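Local coordinates for Co-chaperone DjlA N-terminal domain-containing protein (Porphyromonas gingivalis, PDB 2H5N), which is of unknown function but binds magnesium and belongs to the TerB (tellurite resistance) family, probably related to the N-terminal domain of the co-chaperone DjlA, at residues Y86-L91 with G117-T122; L91-A96 with E125-M130; N9-S14 with E81-Y86. All blocks are in the same frame, centred on the assembly; numbering follows the deposited sequence.

How the contacts relate
Followed from the N terminus, the chain first runs through an extended segment, 9-14, just ahead of helix 15-30. Contact 3 closes a long loop of mostly helical chain by bringing that segment against the start of helix 81-94. The same helix then serves contacts 1 and 2. Its middle, 86-91, meets the linker 117-122, and its C-terminal end, 91-96, meets helix 123-130; these two closures cross, since their segments alternate along the chain, and they share Leu91. Contact 3 is complete before contact 2 opens, and joins contact 1 at Tyr86. Helix 81-94 is thus the common element that ties the N-terminal arm, the last linker and the last helix together.

Contact 1: Y86-L91 with G117-T122; sequences YVASYL and GLPTMT
Ala88 and Leu118 meet CB to CB at 3.7 Å, the tight part of a contact in which a loop with no regular structure lies across one side of a helix. The small alanine lets the loop come close: the alpha carbons of this pair are 5.8 Å apart, and the methyl of Ala88 also takes the CE of Met121 at 3.8 Å. Deeper in, CD1 of Leu118 reaches CD1 of Leu91 at 3.9 Å, the two side chains crossing at about a right angle, while Val87 CG1 lies farther from the same Leu118 CD1, at 4.4 Å. No hydrogen bond joins the two segments; they meet by packing, though Gly117 O is bonded to Lys84 NZ, one turn earlier on the same helix.

The loose part is at Pro119, which is partly exposed and only brushes Ala88 CB with its ring carbon CD at 4.3 Å. Met121 then makes a second close point: CG sits between the backbone N and the carbonyl carbon (chi1 59°), and a bend at chi3 (76°) carries SD to 3.3 Å from Ser89 OG. That hydroxyl is engaged in hydrogen bonds with Lys85 O and Asn129 ND2.

Before the loop, Gly117 ends helix 103-116 in a Schellman motif; after it, Thr122 is the N-cap of helix 123-130. Helix 15-30 packs against Val87 and Leu91, and Trp109 and Ile112 of helix 103-116 also pack on Leu91.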
loop_
_atom_site.group_PDB
_atom_site.type_symbol
_atom_site.label_atom_id
_atom_site.label_comp_id
_atom_site.label_asym_id
_atom_site.label_seq_id
_atom_site.Cartn_x
_atom_site.Cartn_y
_atom_site.Cartn_z
ATOM N N TYR A 86 -20.927 -16.235 4.307
ATOM C CA TYR A 86 -20.298 -15.775 5.514
ATOM C C TYR A 86 -19.082 -14.889 5.171
ATOM O O TYR A 86 -18.906 -13.796 5.732
ATOM C CB TYR A 86 -19.848 -16.994 6.288
ATOM C CG TYR A 86 -19.698 -16.721 7.746
ATOM C CD1 TYR A 86 -18.431 -16.561 8.312
ATOM C CD2 TYR A 86 -20.825 -16.599 8.573
ATOM C CE1 TYR A 86 -18.273 -16.286 9.646
ATOM C CE2 TYR A 86 -20.669 -16.332 9.941
ATOM C CZ TYR A 86 -19.389 -16.186 10.457
ATOM O OH TYR A 86 -19.205 -15.942 11.798
ATOM N N VAL A 87 -18.262 -15.323 4.214
ATOM C CA VAL A 87 -17.139 -14.468 3.780
ATOM C C VAL A 87 -17.617 -13.148 3.205
ATOM O O VAL A 87 -17.032 -12.094 3.522
ATOM C CB VAL A 87 -16.181 -15.160 2.788
ATOM C CG1 VAL A 87 -15.036 -14.210 2.401
ATOM C CG2 VAL A 87 -15.598 -16.420 3.412
ATOM N N ALA A 88 -18.646 -13.180 2.340
ATOM C CA ALA A 88 -19.234 -11.921 1.824
ATOM C C ALA A 88 -19.790 -11.022 2.944
ATOM O O ALA A 88 -19.700 -9.792 2.876
ATOM C CB ALA A 88 -20.335 -12.198 0.776
ATOM N N SER A 89 -20.380 -11.632 3.968
ATOM C CA SER A 89 -21.002 -10.846 5.042
ATOM C C SER A 89 -19.915 -10.119 5.786
ATOM O O SER A 89 -20.048 -8.941 6.080
ATOM C CB SER A 89 -21.881 -11.709 5.978
ATOM O OG SER A 89 -22.820 -12.438 5.203
ATOM N N TYR A 90 -18.827 -10.832 6.031
ATOM C CA TYR A 90 -17.634 -10.326 6.702
ATOM C C TYR A 90 -17.021 -9.144 5.950
ATOM O O TYR A 90 -16.722 -8.103 6.529
ATOM C CB TYR A 90 -16.608 -11.466 6.813
ATOM C CG TYR A 90 -15.222 -11.026 7.247
ATOM C CD1 TYR A 90 -15.022 -10.449 8.504
ATOM C CD2 TYR A 90 -14.101 -11.187 6.399
ATOM C CE1 TYR A 90 -13.776 -10.050 8.906
ATOM C CE2 TYR A 90 -12.826 -10.800 6.818
ATOM C CZ TYR A 90 -12.670 -10.231 8.075
ATOM O OH TYR A 90 -11.424 -9.821 8.538
ATOM N N LEU A 91 -16.878 -9.292 4.634
ATOM C CA LEU A 91 -16.286 -8.245 3.850
ATOM C C LEU A 91 -17.190 -7.017 3.877
ATOM O O LEU A 91 -16.706 -5.908 3.946
ATOM C CB LEU A 91 -15.947 -8.724 2.443
ATOM C CG LEU A 91 -14.770 -9.720 2.346
ATOM C CD1 LEU A 91 -14.744 -10.321 0.971
ATOM C CD2 LEU A 91 -13.390 -9.078 2.697
ATOM N N GLY A 117 -16.724 -15.003 -6.480
ATOM C CA GLY A 117 -17.984 -15.745 -6.594
ATOM C C GLY A 117 -18.893 -15.789 -5.359
ATOM O O GLY A 117 -19.577 -16.816 -5.120
ATOM N N LEU A 118 -18.890 -14.685 -4.581
ATOM C CA LEU A 118 -19.706 -14.547 -3.373
ATOM C C LEU A 118 -21.095 -14.031 -3.772
ATOM O O LEU A 118 -21.221 -13.349 -4.806
ATOM C CB LEU A 118 -19.048 -13.575 -2.374
ATOM C CG LEU A 118 -17.552 -13.812 -2.087
ATOM C CD1 LEU A 118 -16.930 -12.709 -1.239
ATOM C CD2 LEU A 118 -17.274 -15.213 -1.475
ATOM N N PRO A 119 -22.133 -14.337 -2.959
ATOM C CA PRO A 119 -23.485 -13.852 -3.280
ATOM C C PRO A 119 -23.627 -12.363 -2.972
ATOM O O PRO A 119 -22.939 -11.837 -2.075
ATOM C CB PRO A 119 -24.365 -14.673 -2.353
ATOM C CG PRO A 119 -23.501 -14.866 -1.133
ATOM C CD PRO A 119 -22.128 -15.150 -1.728
ATOM N N THR A 120 -24.473 -11.676 -3.736
ATOM C CA THR A 120 -24.760 -10.270 -3.468
ATOM C C THR A 120 -25.755 -10.212 -2.320
ATOM O O THR A 120 -26.630 -11.077 -2.198
ATOM C CB THR A 120 -25.260 -9.457 -4.733
ATOM O OG1 THR A 120 -26.693 -9.422 -4.792
ATOM C CG2 THR A 120 -24.716 -10.003 -6.013
ATOM N N MET A 121 -25.577 -9.223 -1.453
ATOM C CA MET A 121 -26.473 -8.967 -0.338
ATOM C C MET A 121 -26.410 -7.467 -0.003
ATOM O O MET A 121 -25.475 -6.757 -0.394
ATOM C CB MET A 121 -26.100 -9.825 0.889
ATOM C CG MET A 121 -24.683 -9.612 1.401
ATOM S SD MET A 121 -24.126 -10.585 2.826
ATOM C CE MET A 121 -23.850 -12.163 2.084
ATOM N N THR A 122 -27.423 -6.979 0.701
ATOM C CA THR A 122 -27.364 -5.621 1.266
ATOM C C THR A 122 -26.487 -5.644 2.512
ATOM O O THR A 122 -26.204 -6.708 3.069
ATOM C CB THR A 122 -28.737 -5.098 1.662
ATOM O OG1 THR A 122 -29.193 -5.823 2.801
ATOM C CG2 THR A 122 -29.726 -5.286 0.523
#

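Contact 2: L91-A96 with E125-M130; sequences LGVIMA and EAINNM
Helix-to-helix packing within the all-helical TerB fold brings Val93, near the end of helix 81-94, against Ala126, Ile127 and Met130 of helix 123-130, the last helix of the chain. One methyl does most of the work. Val93 CG1 lies anti to the carbonyl carbon (chi1 -50°), directed into the facing helix, where it comes within 3.7 Å of Ile127 CA and 3.9 Å of Ile127 CG1. On the neighbouring turn it meets Met130 CG at 4.0 Å; that methylene, set beside the backbone N of its own residue (chi1 -71°), is the part of the methionine that makes the touch.

Small residues set the spacing. Gly92 has no side chain, and its CA is 4.4 Å from Ala126 CB. The alpha carbons of Gly92 and Ala126 can therefore come as near as 5.8 Å, the same separation as those of Val93 and Ile127. Beyond the helix end, Ala96 CB makes a lighter approach to Ile127 CD1. There is no hydrogen bond between the segments, and the side chains that meet are apolar.

Ala126 is further packed by Trp109 of helix 103-116 and by Met121 of the preceding linker. In the closest approach of Val93 to this helix, its CG1 lies 3.6 Å from the backbone oxygen of Ala126.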
loop_
_atom_site.group_PDB
_atom_site.type_symbol
_atom_site.label_atom_id
_atom_site.label_comp_id
_atom_site.label_asym_id
_atom_site.label_seq_id
_atom_site.Cartn_x
_atom_site.Cartn_y
_atom_site.Cartn_z
ATOM N N LEU A 91 -16.878 -9.292 4.634
ATOM C CA LEU A 91 -16.286 -8.245 3.850
ATOM C C LEU A 91 -17.190 -7.017 3.877
ATOM O O LEU A 91 -16.706 -5.908 3.946
ATOM C CB LEU A 91 -15.947 -8.724 2.443
ATOM C CG LEU A 91 -14.770 -9.720 2.346
ATOM C CD1 LEU A 91 -14.744 -10.321 0.971
ATOM C CD2 LEU A 91 -13.390 -9.078 2.697
ATOM N N GLY A 92 -18.501 -7.244 3.925
ATOM C CA GLY A 92 -19.471 -6.202 3.896
ATOM C C GLY A 92 -19.566 -5.379 5.153
ATOM O O GLY A 92 -19.860 -4.174 5.077
ATOM N N VAL A 93 -19.325 -6.005 6.301
ATOM C CA VAL A 93 -19.363 -5.279 7.557
ATOM C C VAL A 93 -18.084 -4.514 7.868
ATOM O O VAL A 93 -18.134 -3.577 8.669
ATOM C CB VAL A 93 -19.724 -6.179 8.774
ATOM C CG1 VAL A 93 -20.987 -7.005 8.488
ATOM C CG2 VAL A 93 -18.563 -7.043 9.157
ATOM N N ILE A 94 -16.948 -4.899 7.261
ATOM C CA ILE A 94 -15.671 -4.190 7.495
ATOM C C ILE A 94 -15.753 -2.693 7.175
ATOM O O ILE A 94 -15.300 -1.855 7.969
ATOM C CB ILE A 94 -14.482 -4.856 6.771
ATOM C CG1 ILE A 94 -14.061 -6.095 7.536
ATOM C CG2 ILE A 94 -13.280 -3.869 6.591
ATOM C CD1 ILE A 94 -13.198 -7.065 6.712
ATOM N N MET A 95 -16.348 -2.353 6.033
ATOM C CA MET A 95 -16.392 -0.955 5.638
ATOM C C MET A 95 -17.676 -0.234 6.078
ATOM O O MET A 95 -17.797 0.975 5.881
ATOM C CB MET A 95 -16.055 -0.777 4.139
ATOM C CG MET A 95 -14.605 -1.214 3.744
ATOM S SD MET A 95 -14.309 -0.875 2.024
ATOM C CE MET A 95 -15.623 -1.874 1.363
ATOM N N ALA A 96 -18.624 -0.955 6.675
ATOM C CA ALA A 96 -19.840 -0.305 7.157
ATOM C C ALA A 96 -19.526 0.508 8.411
ATOM O O ALA A 96 -18.675 0.126 9.221
ATOM C CB ALA A 96 -20.977 -1.323 7.425
ATOM N N GLU A 125 -28.250 -7.224 5.500
ATOM C CA GLU A 125 -28.128 -8.694 5.467
ATOM C C GLU A 125 -26.722 -9.172 5.843
ATOM O O GLU A 125 -26.578 -10.204 6.495
ATOM C CB GLU A 125 -28.495 -9.256 4.089
ATOM C CG GLU A 125 -29.999 -9.367 3.835
ATOM C CD GLU A 125 -30.345 -9.426 2.338
ATOM O OE1 GLU A 125 -29.444 -9.293 1.475
ATOM O OE2 GLU A 125 -31.546 -9.591 2.031
ATOM N N ALA A 126 -25.705 -8.434 5.409
ATOM C CA ALA A 126 -24.327 -8.657 5.858
ATOM C C ALA A 126 -24.168 -8.571 7.374
ATOM O O ALA A 126 -23.585 -9.467 7.980
ATOM C CB ALA A 126 -23.390 -7.691 5.203
ATOM N N ILE A 127 -24.668 -7.475 7.955
ATOM C CA ILE A 127 -24.527 -7.184 9.390
ATOM C C ILE A 127 -25.260 -8.218 10.266
ATOM O O ILE A 127 -24.810 -8.534 11.386
ATOM C CB ILE A 127 -25.004 -5.722 9.707
ATOM C CG1 ILE A 127 -24.031 -4.700 9.095
ATOM C CG2 ILE A 127 -25.198 -5.490 11.244
ATOM C CD1 ILE A 127 -24.562 -3.301 8.970
ATOM N N ASN A 128 -26.346 -8.769 9.755
ATOM C CA ASN A 128 -27.141 -9.756 10.489
ATOM C C ASN A 128 -26.539 -11.115 10.436
ATOM O O ASN A 128 -26.491 -11.802 11.405
ATOM C CB ASN A 128 -28.583 -9.859 9.983
ATOM C CG ASN A 128 -29.426 -8.644 10.304
ATOM O OD1 ASN A 128 -29.274 -8.018 11.324
ATOM N ND2 ASN A 128 -30.319 -8.314 9.408
ATOM N N ASN A 129 -26.046 -11.499 9.277
ATOM C CA ASN A 129 -25.413 -12.792 9.172
ATOM C C ASN A 129 -24.270 -12.916 10.124
ATOM O O ASN A 129 -24.070 -13.920 10.694
ATOM C CB ASN A 129 -24.958 -13.072 7.752
ATOM C CG ASN A 129 -26.087 -13.054 6.756
ATOM O OD1 ASN A 129 -27.140 -13.627 6.958
ATOM N ND2 ASN A 129 -25.864 -12.390 5.674
ATOM N N MET A 130 -23.496 -11.868 10.271
ATOM C CA MET A 130 -22.344 -11.878 11.165
ATOM C C MET A 130 -22.714 -11.885 12.645
ATOM O O MET A 130 -22.015 -12.418 13.450
ATOM C CB MET A 130 -21.387 -10.733 10.847
ATOM C CG MET A 130 -20.611 -10.890 9.532
ATOM S SD MET A 130 -19.579 -12.296 9.363
ATOM C CE MET A 130 -18.389 -11.897 10.511
#

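Contact 3: N9-S14 with E81-Y86; sequences NIMTFS and EERKKY
Arg83 NH2 gives a weak hydrogen bond to the backbone oxygen of Thr12, 2.8 Å long but bent to 128° at the hydrogen. The same nitrogen forms a salt bridge to Glu17 OE1, while NE pairs with Asp80 OD1. Two carboxylates from different parts of the chain thus orient the guanidinium group through these salt bridges. Thr12 O approaches the group obliquely, consistent with the bent, weak bond.

The aliphatic part of Arg83 is used as well. Its CD stands over a face of the Phe13 ring, 4.1 Å from the centroid, a CH-pi contact. Phenylalanine and arginine run past each other in opposite directions, and the ring and guanidinium planes are 40° apart. Met11 CG also meets Arg83 CG at 3.6 Å, these two chains likewise sliding past each other in opposite directions.

This is an extended N-terminal arm laid on helix 81-94 just before helix 15-30, whose N-cap is Ser14. Within it, Met11 makes a Met-aromatic contact: CG lies anti to the backbone N (chi1 -179°), and the chain, straight as far as SD, carries the sulfur over a face of Tyr86. The sulfur is 3.9 Å from the ring centroid, displaced toward the rim. Past the sulfur the chain bends, and CE comes to 3.4 Å from Glu82 CG. Phe50 packs edge-to-face with both Phe13 and Tyr86, whose own closest approach is oblique, Phe13 CZ to Tyr86 CD1 at 4.5 Å.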
loop_
_atom_site.group_PDB
_atom_site.type_symbol
_atom_site.label_atom_id
_atom_site.label_comp_id
_atom_site.label_asym_id
_atom_site.label_seq_id
_atom_site.Cartn_x
_atom_site.Cartn_y
_atom_site.Cartn_z
ATOM N N ASN A 9 -23.971 -29.011 12.976
ATOM C CA ASN A 9 -22.995 -28.632 11.984
ATOM C C ASN A 9 -22.032 -27.658 12.579
ATOM O O ASN A 9 -22.365 -26.950 13.536
ATOM C CB ASN A 9 -23.696 -27.986 10.803
ATOM C CG ASN A 9 -24.734 -28.875 10.235
ATOM O OD1 ASN A 9 -24.400 -29.889 9.630
ATOM N ND2 ASN A 9 -26.017 -28.552 10.475
ATOM N N ILE A 10 -20.835 -27.630 12.017
ATOM C CA ILE A 10 -19.849 -26.640 12.407
ATOM C C ILE A 10 -19.266 -26.061 11.140
ATOM O O ILE A 10 -19.038 -26.786 10.171
ATOM C CB ILE A 10 -18.788 -27.218 13.404
ATOM C CG1 ILE A 10 -17.793 -26.132 13.809
ATOM C CG2 ILE A 10 -18.086 -28.436 12.821
ATOM C CD1 ILE A 10 -17.245 -26.245 15.244
ATOM N N MET A 11 -19.091 -24.751 11.105
ATOM C CA MET A 11 -18.533 -24.118 9.901
ATOM C C MET A 11 -17.027 -24.162 10.080
ATOM O O MET A 11 -16.507 -23.662 11.076
ATOM C CB MET A 11 -19.062 -22.683 9.750
ATOM C CG MET A 11 -18.560 -21.950 8.517
ATOM S SD MET A 11 -19.287 -20.299 8.334
ATOM C CE MET A 11 -20.823 -20.941 7.742
ATOM N N THR A 12 -16.322 -24.843 9.192
ATOM C CA THR A 12 -14.868 -25.003 9.369
ATOM C C THR A 12 -14.064 -24.332 8.265
ATOM O O THR A 12 -14.519 -24.254 7.117
ATOM C CB THR A 12 -14.433 -26.496 9.468
ATOM O OG1 THR A 12 -14.886 -27.211 8.301
ATOM C CG2 THR A 12 -14.991 -27.143 10.709
ATOM N N PHE A 13 -12.865 -23.857 8.609
ATOM C CA PHE A 13 -11.950 -23.273 7.624
ATOM C C PHE A 13 -10.535 -23.768 7.822
ATOM O O PHE A 13 -10.014 -23.737 8.936
ATOM C CB PHE A 13 -11.952 -21.736 7.720
ATOM C CG PHE A 13 -13.298 -21.117 7.499
ATOM C CD1 PHE A 13 -13.679 -20.673 6.229
ATOM C CD2 PHE A 13 -14.196 -20.982 8.548
ATOM C CE1 PHE A 13 -14.923 -20.089 6.020
ATOM C CE2 PHE A 13 -15.451 -20.419 8.344
ATOM C CZ PHE A 13 -15.817 -19.958 7.076
ATOM N N SER A 14 -9.908 -24.223 6.736
ATOM C CA SER A 14 -8.471 -24.575 6.761
ATOM C C SER A 14 -7.633 -23.331 7.037
ATOM O O SER A 14 -8.132 -22.222 6.869
ATOM C CB SER A 14 -8.060 -25.237 5.455
ATOM O OG SER A 14 -7.951 -24.274 4.418
ATOM N N GLU A 81 -21.592 -22.652 -0.879
ATOM C CA GLU A 81 -22.303 -21.375 -0.803
ATOM C C GLU A 81 -22.489 -20.828 0.616
ATOM O O GLU A 81 -22.496 -19.617 0.806
ATOM C CB GLU A 81 -23.657 -21.438 -1.505
ATOM C CG GLU A 81 -23.589 -21.737 -3.003
ATOM C CD GLU A 81 -22.816 -20.702 -3.783
ATOM O OE1 GLU A 81 -22.899 -19.507 -3.458
ATOM O OE2 GLU A 81 -22.121 -21.099 -4.739
ATOM N N GLU A 82 -22.637 -21.697 1.605
ATOM C CA GLU A 82 -22.811 -21.224 2.992
ATOM C C GLU A 82 -21.576 -20.450 3.475
ATOM O O GLU A 82 -21.684 -19.375 4.089
ATOM C CB GLU A 82 -23.202 -22.367 3.949
ATOM C CG GLU A 82 -23.147 -22.015 5.452
ATOM C CD GLU A 82 -24.443 -22.259 6.259
ATOM O OE1 GLU A 82 -25.312 -21.343 6.301
ATOM O OE2 GLU A 82 -24.588 -23.328 6.908
ATOM N N ARG A 83 -20.408 -20.996 3.205
ATOM C CA ARG A 83 -19.160 -20.350 3.598
ATOM C C ARG A 83 -18.898 -19.084 2.792
ATOM O O ARG A 83 -18.548 -18.080 3.378
ATOM C CB ARG A 83 -18.003 -21.370 3.622
ATOM C CG ARG A 83 -18.071 -22.199 4.939
ATOM C CD ARG A 83 -16.901 -23.146 5.149
ATOM N NE ARG A 83 -16.485 -23.807 3.896
ATOM C CZ ARG A 83 -15.222 -24.111 3.579
ATOM N NH1 ARG A 83 -14.938 -24.682 2.416
ATOM N NH2 ARG A 83 -14.230 -23.837 4.404
ATOM N N LYS A 84 -19.198 -19.101 1.481
ATOM C CA LYS A 84 -19.140 -17.896 0.663
ATOM C C LYS A 84 -19.997 -16.740 1.211
ATOM O O LYS A 84 -19.567 -15.584 1.197
ATOM C CB LYS A 84 -19.546 -18.198 -0.797
ATOM C CG LYS A 84 -18.460 -18.846 -1.579
ATOM C CD LYS A 84 -18.877 -19.065 -3.032
ATOM C CE LYS A 84 -17.712 -19.604 -3.822
ATOM N NZ LYS A 84 -17.835 -19.356 -5.334
ATOM N N LYS A 85 -21.207 -17.059 1.656
ATOM C CA LYS A 85 -22.131 -16.084 2.218
ATOM C C LYS A 85 -21.555 -15.415 3.476
ATOM O O LYS A 85 -21.667 -14.199 3.684
ATOM C CB LYS A 85 -23.484 -16.767 2.518
ATOM C CG LYS A 85 -24.419 -15.978 3.402
ATOM C CD LYS A 85 -25.721 -16.720 3.655
ATOM C CE LYS A 85 -26.681 -15.860 4.446
ATOM N NZ LYS A 85 -26.668 -16.150 5.916
ATOM N N TYR A 86 -20.927 -16.235 4.307
ATOM C CA TYR A 86 -20.298 -15.775 5.514
ATOM C C TYR A 86 -19.082 -14.889 5.171
ATOM O O TYR A 86 -18.906 -13.796 5.732
ATOM C CB TYR A 86 -19.848 -16.994 6.288
ATOM C CG TYR A 86 -19.698 -16.721 7.746
ATOM C CD1 TYR A 86 -18.431 -16.561 8.312
ATOM C CD2 TYR A 86 -20.825 -16.599 8.573
ATOM C CE1 TYR A 86 -18.273 -16.286 9.646
ATOM C CE2 TYR A 86 -20.669 -16.332 9.941
ATOM C CZ TYR A 86 -19.389 -16.186 10.457
ATOM O OH TYR A 86 -19.205 -15.942 11.798
#